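Local coordinates for protein pyruvate-formate lyase-activating enzyme (Bacteroides vulgatus ATCC 8482, PDB 3CAN) that is a pyruvate-formate lyase-activating enzyme of the radical SAM superfamily, with a parallel alpha/beta fold related to the TIM barrel, at residues A[20-25]-A[48-53]; A[33-38]-A[54-59]; A[94-99]-A[125-130]. All blocks are in the same frame, centred on the assembly; numbering follows the deposited sequence. Where two conformers were deposited one is given.

How the contacts relate
Three neighbouring pieces of one parallel sheet and its helical cover are sampled here. Contact 2 (33-38 with 54-59) pairs two adjacent strands, and contact 1 (20-25 with 48-53) packs the helices lying over them; their centres are about 9 Å apart. Leu25 O of contact 1 accepts a probable hydrogen bond from Arg35 NH1 of contact 2 at 2.9 Å, and Val51 CG1 rests on Leu58 CD2 at 3.8 Å. Contact 3 (94-99 with 125-130) continues the sheet: Leu58 O and Tyr96 N, 2.9 Å apart, tie it to contact 2, whose centre is about 13 Å away. Contacts 1 and 3 do not touch, their nearest atoms being about 7 Å apart.

Contact 1 (A[20-25]-A[48-53]); sequences FLIDIL and VDEVMR
Leu21 makes the first, glancing contribution: its CD2 methyl comes within 4.2 Å of Val51 CG2, the two side chains meeting obliquely. Leu21 also touches Phe9 of strand 6-10 and Leu15 of a loop. One residue on, Ile22 does most of the work. Its CG1 branch lies anti to the carbonyl carbon (chi1 -65°), and this sends CD1 across to the backbone of the other helix, where it sits 3.7 Å from Val51 N and equally close to Val51 CG2. The same methyl touches the aliphatic part of Glu50, 3.7 Å from its CG. The Ile22 and Glu50 side chains cross at about a right angle.

These are two neighbouring helices on one face of a parallel alpha/beta sheet, each leading into the next strand. Their short segments run nearly parallel, 13° apart, with axes 9.9 Å from each other, and Ile22 is level with Val51. Apolar side chains carry most of the contact, with Ile22 CD1 also resting on the Val51 backbone.

Glu50 CG, anti to the backbone N (chi1 -173°), lies against Ile22, and the bend at chi2 then turns the carboxylate. In the conformer described, one of two deposited, Arg53 grips it side-on, NE and NH1 both reaching the single atom OE1, with NH1 to OE1 at 2.9 Å. A turn after Ile22, Leu25 points toward the other helix and places CD1 4.4 Å from Val51 CG1. Leu25 and Val51 also both pack on Val37 of strand 35-38, the floor beneath the two helices.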
loop_
_atom_site.group_PDB
_atom_site.type_symbol
_atom_site.label_atom_id
_atom_site.label_comp_id
_atom_site.label_asym_id
_atom_site.label_seq_id
_atom_site.Cartn_x
_atom_site.Cartn_y
_atom_site.Cartn_z
ATOM N N PHE A 20 -20.571 1.080 -10.306
ATOM C CA PHE A 20 -20.250 -0.033 -9.418
ATOM C C PHE A 20 -19.395 0.415 -8.227
ATOM O O PHE A 20 -19.681 0.050 -7.090
ATOM C CB PHE A 20 -19.503 -1.116 -10.186
ATOM C CG PHE A 20 -19.094 -2.277 -9.328
ATOM C CD1 PHE A 20 -20.059 -3.154 -8.851
ATOM C CD2 PHE A 20 -17.774 -2.479 -8.971
ATOM C CE1 PHE A 20 -19.719 -4.223 -8.044
ATOM C CE2 PHE A 20 -17.419 -3.557 -8.153
ATOM C CZ PHE A 20 -18.387 -4.422 -7.693
ATOM N N LEU A 21 -18.356 1.193 -8.511
ATOM C CA LEU A 21 -17.460 1.736 -7.467
ATOM C C LEU A 21 -18.263 2.495 -6.419
ATOM O O LEU A 21 -18.141 2.239 -5.235
ATOM C CB LEU A 21 -16.429 2.652 -8.109
ATOM C CG LEU A 21 -15.460 3.417 -7.214
ATOM C CD1 LEU A 21 -14.629 2.461 -6.391
ATOM C CD2 LEU A 21 -14.602 4.324 -8.071
ATOM N N ILE A 22 -19.124 3.398 -6.866
ATOM C CA ILE A 22 -19.953 4.183 -5.945
ATOM C C ILE A 22 -20.894 3.280 -5.132
ATOM O O ILE A 22 -21.073 3.472 -3.925
ATOM C CB ILE A 22 -20.751 5.275 -6.710
ATOM C CG1 ILE A 22 -19.796 6.305 -7.338
ATOM C CG2 ILE A 22 -21.739 5.960 -5.776
ATOM C CD1 ILE A 22 -18.939 7.023 -6.367
ATOM N N ASP A 23 -21.470 2.262 -5.769
ATOM C CA ASP A 23 -22.326 1.318 -5.056
ATOM C C ASP A 23 -21.558 0.582 -3.944
ATOM O O ASP A 23 -22.031 0.472 -2.814
ATOM C CB ASP A 23 -22.927 0.310 -6.025
ATOM C CG ASP A 23 -23.940 -0.588 -5.360
ATOM O OD1 ASP A 23 -24.957 -0.073 -4.858
ATOM O OD2 ASP A 23 -23.688 -1.795 -5.309
ATOM N N ILE A 24 -20.371 0.091 -4.259
ATOM C CA ILE A 24 -19.569 -0.623 -3.263
ATOM C C ILE A 24 -19.155 0.339 -2.157
ATOM O O ILE A 24 -19.216 0.005 -0.981
ATOM C CB ILE A 24 -18.342 -1.277 -3.895
ATOM C CG1 ILE A 24 -18.752 -2.351 -4.919
ATOM C CG2 ILE A 24 -17.422 -1.858 -2.787
ATOM C CD1 ILE A 24 -19.707 -3.435 -4.411
ATOM N N LEU A 25 -18.734 1.543 -2.531
ATOM C CA LEU A 25 -18.403 2.563 -1.532
ATOM C C LEU A 25 -19.582 2.847 -0.594
ATOM O O LEU A 25 -19.411 2.907 0.620
ATOM C CB LEU A 25 -17.939 3.845 -2.222
ATOM C CG LEU A 25 -16.557 3.783 -2.878
ATOM C CD1 LEU A 25 -16.315 5.072 -3.680
ATOM C CD2 LEU A 25 -15.434 3.601 -1.850
ATOM N N VAL A 48 -15.602 12.414 -9.813
ATOM C CA VAL A 48 -14.712 12.743 -8.701
ATOM C C VAL A 48 -15.557 13.274 -7.544
ATOM O O VAL A 48 -15.373 12.885 -6.414
ATOM C CB VAL A 48 -13.644 13.782 -9.094
ATOM C CG1 VAL A 48 -12.790 14.169 -7.873
ATOM C CG2 VAL A 48 -12.760 13.245 -10.234
ATOM N N ASP A 49 -16.505 14.155 -7.840
ATOM C CA ASP A 49 -17.383 14.708 -6.799
ATOM C C ASP A 49 -18.196 13.621 -6.091
ATOM O O ASP A 49 -18.304 13.626 -4.854
ATOM C CB ASP A 49 -18.341 15.742 -7.400
ATOM C CG ASP A 49 -17.648 17.012 -7.833
ATOM O OD1 ASP A 49 -16.458 17.207 -7.512
ATOM O OD2 ASP A 49 -18.317 17.834 -8.503
ATOM N N GLU A 50 -18.755 12.688 -6.860
ATOM C CA GLU A 50 -19.560 11.608 -6.283
ATOM C C GLU A 50 -18.700 10.649 -5.461
ATOM O O GLU A 50 -19.131 10.178 -4.420
ATOM C CB GLU A 50 -20.325 10.839 -7.364
ATOM C CG GLU A 50 -21.328 9.800 -6.829
ATOM C CD GLU A 50 -22.488 10.404 -6.030
ATOM O OE1 GLU A 50 -22.783 11.609 -6.186
ATOM O OE2 GLU A 50 -23.113 9.658 -5.239
ATOM N N VAL A 51 -17.488 10.358 -5.930
ATOM C CA VAL A 51 -16.551 9.536 -5.148
ATOM C C VAL A 51 -16.251 10.206 -3.801
ATOM O O VAL A 51 -16.318 9.566 -2.756
ATOM C CB VAL A 51 -15.238 9.253 -5.904
ATOM C CG1 VAL A 51 -14.188 8.654 -4.942
ATOM C CG2 VAL A 51 -15.504 8.286 -7.073
HETATM N N MSE A 52 -15.983 11.509 -3.813
HETATM C CA MSE A 52 -15.739 12.238 -2.559
HETATM C C MSE A 52 -16.924 12.184 -1.584
HETATM O O MSE A 52 -16.735 12.146 -0.376
HETATM C CB MSE A 52 -15.340 13.685 -2.842
HETATM C CG MSE A 52 -13.946 13.842 -3.399
HETATM SE SE MSE A 52 -13.374 15.706 -3.486
HETATM C CE MSE A 52 -14.479 16.299 -4.959
ATOM N N ARG A 53 -18.148 12.153 -2.099
ATOM C CA ARG A 53 -19.307 12.024 -1.235
ATOM C C ARG A 53 -19.405 10.652 -0.559
ATOM O O ARG A 53 -20.157 10.489 0.413
ATOM C CB ARG A 53 -20.584 12.311 -2.023
ATOM C CG ARG A 53 -20.786 13.778 -2.305
ATOM C CD ARG A 53 -22.196 14.048 -2.797
ATOM N NE ARG A 53 -22.290 13.847 -4.229
ATOM C CZ ARG A 53 -21.971 14.760 -5.147
ATOM N NH1 ARG A 53 -22.074 14.461 -6.427
ATOM N NH2 ARG A 53 -21.542 15.973 -4.807
#

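Contact 2 (A[33-38]-A[54-59]); sequences IHRAVD and NCELLL
Arg35 and Glu56 form a two-pronged salt bridge: the guanidinium comes side-on, NE giving its hydrogen to Glu56 OE1 at 2.9 Å and NH2 giving one to OE2 at 2.8 Å. The first bond is almost straight (173°), and both use the syn sides of the carboxylate, whose plane is turned 23° from the guanidinium. Glu56 OE1 takes a second hydrogen bond on its anti side from Arg35 N, so backbone and side chain of one arginine hold the same oxygen. The bend of Glu56 at chi2 (69°) folds its carboxylate back to reach them. One water donates to both Ile33 O and Glu56 OE2; another joins Arg35 NH1 to Asn54 OD1, while Asn54 ND2 is hydrogen-bonded to Glu50 O and Arg35 NH1 to Leu25 O. Over one guanidinium face lie Asn54 O and Cys55 CA.

Strands 35-38 and 57-61, with helix 45-53 between them in sequence, make a beta-alpha-beta unit. Their parallel pairing sets Ala36 beside Leu57, Val37 beside Leu58 and Asp38 beside Leu59. Val37 N is hydrogen-bonded to Leu57 O, and Leu59 N to Val37 O at 2.9 Å; Glu56 N, just ahead of strand 57-61, is hydrogen-bonded to Arg35 O at the start of the other strand.

Glu56 CB lies over one face of the His34 ring, 3.9 Å from its centroid, in a CH-pi contact. On the helix-covered face, Val37 CG2 touches Cys55 CB. On the other, Ala36 CB meets Leu59 CD1, while Asp38 OD1 is hydrogen-bonded to Thr40 OG1 and OD2 to Gly11 N.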
loop_
_atom_site.group_PDB
_atom_site.type_symbol
_atom_site.label_atom_id
_atom_site.label_comp_id
_atom_site.label_asym_id
_atom_site.label_seq_id
_atom_site.Cartn_x
_atom_site.Cartn_y
_atom_site.Cartn_z
ATOM N N ILE A 33 -16.946 1.027 7.366
ATOM C CA ILE A 33 -15.620 0.667 6.918
ATOM C C ILE A 33 -14.997 1.910 6.262
ATOM O O ILE A 33 -15.646 2.573 5.452
ATOM C CB ILE A 33 -15.676 -0.555 5.963
ATOM C CG1 ILE A 33 -16.154 -1.797 6.767
ATOM C CG2 ILE A 33 -14.300 -0.800 5.334
ATOM C CD1 ILE A 33 -16.335 -3.045 5.952
ATOM N N HIS A 34 -13.772 2.234 6.668
ATOM C CA HIS A 34 -13.019 3.371 6.085
ATOM C C HIS A 34 -12.714 3.089 4.629
ATOM O O HIS A 34 -12.366 1.956 4.269
ATOM C CB HIS A 34 -11.727 3.594 6.864
ATOM C CG HIS A 34 -10.878 4.721 6.363
ATOM N ND1 HIS A 34 -10.051 4.606 5.262
ATOM C CD2 HIS A 34 -10.682 5.971 6.854
ATOM C CE1 HIS A 34 -9.418 5.750 5.075
ATOM N NE2 HIS A 34 -9.770 6.587 6.036
ATOM N N ARG A 35 -12.843 4.123 3.793
ATOM C CA ARG A 35 -12.725 3.996 2.339
ATOM C C ARG A 35 -11.733 4.983 1.732
ATOM O O ARG A 35 -11.837 6.199 1.949
ATOM C CB ARG A 35 -14.091 4.238 1.695
ATOM C CG ARG A 35 -15.182 3.284 2.174
ATOM C CD ARG A 35 -16.554 3.880 1.987
ATOM N NE ARG A 35 -16.739 5.095 2.772
ATOM C CZ ARG A 35 -17.853 5.812 2.762
ATOM N NH1 ARG A 35 -18.901 5.412 2.069
ATOM N NH2 ARG A 35 -17.929 6.924 3.483
ATOM N N ALA A 36 -10.783 4.458 0.957
ATOM C CA ALA A 36 -9.818 5.282 0.215
ATOM C C ALA A 36 -9.905 4.910 -1.246
ATOM O O ALA A 36 -10.008 3.730 -1.570
ATOM C CB ALA A 36 -8.393 5.045 0.716
ATOM N N VAL A 37 -9.837 5.904 -2.119
ATOM C CA VAL A 37 -10.003 5.666 -3.554
ATOM C C VAL A 37 -8.925 6.403 -4.350
ATOM O O VAL A 37 -8.752 7.610 -4.214
ATOM C CB VAL A 37 -11.369 6.117 -4.062
ATOM C CG1 VAL A 37 -11.503 5.808 -5.555
ATOM C CG2 VAL A 37 -12.513 5.450 -3.235
ATOM N N ASP A 38 -8.226 5.665 -5.191
ATOM C CA ASP A 38 -7.290 6.228 -6.170
ATOM C C ASP A 38 -8.067 6.831 -7.337
ATOM O O ASP A 38 -8.714 6.096 -8.104
ATOM C CB ASP A 38 -6.357 5.114 -6.640
ATOM C CG ASP A 38 -5.334 5.553 -7.675
ATOM O OD1 ASP A 38 -5.350 6.715 -8.133
ATOM O OD2 ASP A 38 -4.527 4.677 -8.079
ATOM N N ASN A 54 -18.628 9.681 -1.046
ATOM C CA ASN A 54 -18.757 8.301 -0.609
ATOM C C ASN A 54 -17.426 7.667 -0.206
ATOM O O ASN A 54 -17.236 6.458 -0.330
ATOM C CB ASN A 54 -19.444 7.491 -1.701
ATOM C CG ASN A 54 -20.877 7.959 -1.947
ATOM O OD1 ASN A 54 -21.779 7.702 -1.135
ATOM N ND2 ASN A 54 -21.084 8.668 -3.054
ATOM N N CYS A 55 -16.510 8.487 0.294
ATOM C CA CYS A 55 -15.284 7.939 0.867
ATOM C C CYS A 55 -14.669 8.913 1.839
ATOM O O CYS A 55 -15.167 10.031 2.016
ATOM C CB CYS A 55 -14.295 7.508 -0.220
ATOM S SG CYS A 55 -13.457 8.863 -1.081
ATOM N N GLU A 56 -13.606 8.464 2.491
ATOM C CA GLU A 56 -12.918 9.226 3.517
ATOM C C GLU A 56 -11.643 9.924 3.028
ATOM O O GLU A 56 -11.195 10.887 3.655
ATOM C CB GLU A 56 -12.556 8.303 4.679
ATOM C CG GLU A 56 -13.660 8.041 5.643
ATOM C CD GLU A 56 -14.792 7.209 5.092
ATOM O OE1 GLU A 56 -14.564 6.225 4.362
ATOM O OE2 GLU A 56 -15.941 7.519 5.431
ATOM N N LEU A 57 -11.041 9.429 1.940
ATOM C CA LEU A 57 -9.706 9.846 1.518
ATOM C C LEU A 57 -9.497 9.537 0.049
ATOM O O LEU A 57 -9.870 8.448 -0.409
ATOM C CB LEU A 57 -8.661 9.062 2.322
ATOM C CG LEU A 57 -7.193 9.311 2.043
ATOM C CD1 LEU A 57 -6.817 10.743 2.462
ATOM C CD2 LEU A 57 -6.316 8.277 2.788
ATOM N N LEU A 58 -8.902 10.478 -0.687
ATOM C CA LEU A 58 -8.493 10.220 -2.057
ATOM C C LEU A 58 -6.992 9.996 -2.104
ATOM O O LEU A 58 -6.234 10.580 -1.318
ATOM C CB LEU A 58 -8.849 11.382 -2.989
ATOM C CG LEU A 58 -10.310 11.740 -3.253
ATOM C CD1 LEU A 58 -10.429 12.585 -4.512
ATOM C CD2 LEU A 58 -11.247 10.515 -3.308
ATOM N N LEU A 59 -6.574 9.146 -3.034
ATOM C CA LEU A 59 -5.169 8.857 -3.292
ATOM C C LEU A 59 -4.899 9.243 -4.733
ATOM O O LEU A 59 -5.646 8.854 -5.625
ATOM C CB LEU A 59 -4.886 7.359 -3.109
ATOM C CG LEU A 59 -5.403 6.728 -1.816
ATOM C CD1 LEU A 59 -5.256 5.213 -1.862
ATOM C CD2 LEU A 59 -4.672 7.320 -0.597
HETATM O O HOH W 1 -16.946 4.793 6.357
HETATM O O HOH W 2 -21.418 6.774 1.415
#

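Contact 3 (A[94-99]-A[125-130]); sequences PYYIRI and HPEIIN
Tyr96 lays one ring face over Ile128 CG2, a CH-pi contact with the methyl 3.7 Å from the centroid and above the ring centre. The pair belongs to strands 95-101 and 128-133, which run parallel and are joined through helix 109-121 as a beta-alpha-beta unit. Glu127 CB approaches the Tyr96 ring obliquely, 3.5 Å from CE1. On the other side of the sheet the Tyr95 ring receives Pro126 CA over one face, with Ile97 CD1 in plane at the edge. Chi1 of 66° sets Tyr95 CG between its backbone N and carbonyl carbon, carrying the ring along to Pro126; its hydroxyl is hydrogen-bonded to Arg124 O.

Ile97 is in register with Ile129 and Arg98 with Asn130. Ile97 uses both backbone polar groups, N to Ile128 O and O to Asn130 N (2.8 Å), and Ile99 N continues to Asn130 O. Glu127 N, just ahead of its strand, is hydrogen-bonded to Tyr95 O.

Under helix 79-90, Ile97 CG1 packs on Pro126 CB; farther along, Ile99 CD1 touches Ile129 CG2. One water accepts from Tyr95 N and donates to His125 O and, at 2.7 Å, to Glu127 OE2, which also forms a salt bridge with Arg124 NH2.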
loop_
_atom_site.group_PDB
_atom_site.type_symbol
_atom_site.label_atom_id
_atom_site.label_comp_id
_atom_site.label_asym_id
_atom_site.label_seq_id
_atom_site.Cartn_x
_atom_site.Cartn_y
_atom_site.Cartn_z
ATOM N N PRO A 94 -9.721 15.574 2.038
ATOM C CA PRO A 94 -8.427 14.964 2.314
ATOM C C PRO A 94 -7.895 14.095 1.172
ATOM O O PRO A 94 -8.627 13.264 0.613
ATOM C CB PRO A 94 -8.677 14.092 3.551
ATOM C CG PRO A 94 -10.074 14.222 3.900
ATOM C CD PRO A 94 -10.774 15.098 2.961
ATOM N N TYR A 95 -6.622 14.281 0.857
ATOM C CA TYR A 95 -5.969 13.464 -0.150
ATOM C C TYR A 95 -4.515 13.206 0.196
ATOM O O TYR A 95 -3.866 14.016 0.892
ATOM C CB TYR A 95 -6.100 14.101 -1.545
ATOM C CG TYR A 95 -5.368 15.427 -1.742
ATOM C CD1 TYR A 95 -4.197 15.491 -2.484
ATOM C CD2 TYR A 95 -5.866 16.607 -1.205
ATOM C CE1 TYR A 95 -3.526 16.691 -2.676
ATOM C CE2 TYR A 95 -5.200 17.822 -1.397
ATOM C CZ TYR A 95 -4.039 17.851 -2.127
ATOM O OH TYR A 95 -3.385 19.050 -2.314
ATOM N N TYR A 96 -4.009 12.081 -0.299
ATOM C CA TYR A 96 -2.595 11.744 -0.256
ATOM C C TYR A 96 -2.055 11.814 -1.682
ATOM O O TYR A 96 -2.748 11.446 -2.642
ATOM C CB TYR A 96 -2.352 10.298 0.208
ATOM C CG TYR A 96 -2.598 9.935 1.653
ATOM C CD1 TYR A 96 -3.188 10.804 2.556
ATOM C CD2 TYR A 96 -2.271 8.656 2.099
ATOM C CE1 TYR A 96 -3.418 10.412 3.888
ATOM C CE2 TYR A 96 -2.488 8.265 3.408
ATOM C CZ TYR A 96 -3.058 9.148 4.295
ATOM O OH TYR A 96 -3.274 8.730 5.587
ATOM N N ILE A 97 -0.801 12.238 -1.801
ATOM C CA ILE A 97 -0.075 12.180 -3.060
ATOM C C ILE A 97 1.015 11.111 -2.946
ATOM O O ILE A 97 1.770 11.090 -1.980
ATOM C CB ILE A 97 0.569 13.536 -3.400
ATOM C CG1 ILE A 97 -0.520 14.581 -3.666
ATOM C CG2 ILE A 97 1.500 13.392 -4.618
ATOM C CD1 ILE A 97 -1.298 14.386 -4.982
ATOM N N ARG A 98 1.084 10.224 -3.933
ATOM C CA ARG A 98 2.127 9.223 -4.009
ATOM C C ARG A 98 3.041 9.494 -5.193
ATOM O O ARG A 98 2.571 9.746 -6.300
ATOM C CB ARG A 98 1.519 7.830 -4.109
ATOM C CG ARG A 98 0.667 7.489 -2.900
ATOM C CD ARG A 98 -0.793 7.746 -3.179
ATOM N NE ARG A 98 -1.329 6.657 -4.000
ATOM C CZ ARG A 98 -1.677 5.460 -3.525
ATOM N NH1 ARG A 98 -1.569 5.187 -2.222
ATOM N NH2 ARG A 98 -2.154 4.532 -4.356
ATOM N N ILE A 99 4.348 9.452 -4.945
ATOM C CA ILE A 99 5.343 9.637 -5.987
ATOM C C ILE A 99 6.262 8.419 -5.984
ATOM O O ILE A 99 7.127 8.298 -5.121
ATOM C CB ILE A 99 6.146 10.926 -5.798
ATOM C CG1 ILE A 99 5.205 12.133 -5.758
ATOM C CG2 ILE A 99 7.209 11.076 -6.942
ATOM C CD1 ILE A 99 5.931 13.458 -5.467
ATOM N N HIS A 125 -3.434 21.470 1.068
ATOM C CA HIS A 125 -2.286 20.604 0.771
ATOM C C HIS A 125 -2.645 19.141 1.002
ATOM O O HIS A 125 -3.617 18.841 1.727
ATOM C CB HIS A 125 -1.107 20.939 1.684
ATOM C CG HIS A 125 -0.519 22.292 1.445
ATOM N ND1 HIS A 125 0.368 22.875 2.326
ATOM C CD2 HIS A 125 -0.678 23.171 0.428
ATOM C CE1 HIS A 125 0.734 24.057 1.856
ATOM N NE2 HIS A 125 0.101 24.267 0.716
ATOM N N PRO A 126 -1.832 18.226 0.448
ATOM C CA PRO A 126 -2.041 16.809 0.773
ATOM C C PRO A 126 -1.815 16.540 2.251
ATOM O O PRO A 126 -1.002 17.223 2.910
ATOM C CB PRO A 126 -0.991 16.070 -0.083
ATOM C CG PRO A 126 0.009 17.101 -0.468
ATOM C CD PRO A 126 -0.698 18.425 -0.472
ATOM N N GLU A 127 -2.533 15.550 2.778
ATOM C CA GLU A 127 -2.301 15.088 4.145
ATOM C C GLU A 127 -0.851 14.655 4.323
ATOM O O GLU A 127 -0.215 14.904 5.356
ATOM C CB GLU A 127 -3.193 13.893 4.463
ATOM C CG GLU A 127 -4.678 14.188 4.419
ATOM C CD GLU A 127 -5.090 15.269 5.381
ATOM O OE1 GLU A 127 -5.155 14.979 6.597
ATOM O OE2 GLU A 127 -5.360 16.403 4.936
ATOM N N ILE A 128 -0.355 13.968 3.312
ATOM C CA ILE A 128 1.012 13.489 3.263
ATOM C C ILE A 128 1.376 13.238 1.804
ATOM O O ILE A 128 0.503 12.974 0.962
ATOM C CB ILE A 128 1.202 12.174 4.078
ATOM C CG1 ILE A 128 2.683 11.834 4.281
ATOM C CG2 ILE A 128 0.508 10.981 3.391
ATOM C CD1 ILE A 128 3.427 12.812 5.089
ATOM N N ILE A 129 2.661 13.375 1.512
ATOM C CA ILE A 129 3.227 12.964 0.238
ATOM C C ILE A 129 4.119 11.749 0.510
ATOM O O ILE A 129 5.104 11.854 1.242
ATOM C CB ILE A 129 4.040 14.087 -0.417
ATOM C CG1 ILE A 129 3.178 15.333 -0.655
ATOM C CG2 ILE A 129 4.633 13.613 -1.750
ATOM C CD1 ILE A 129 3.995 16.596 -0.979
ATOM N N ASN A 130 3.757 10.608 -0.067
ATOM C CA ASN A 130 4.520 9.370 0.082
ATOM C C ASN A 130 5.484 9.185 -1.076
ATOM O O ASN A 130 5.054 8.995 -2.220
ATOM C CB ASN A 130 3.587 8.164 0.132
ATOM C CG ASN A 130 2.602 8.250 1.261
ATOM O OD1 ASN A 130 2.974 8.116 2.427
ATOM N ND2 ASN A 130 1.336 8.504 0.926
HETATM O O HOH W 3 -5.514 16.886 2.271
#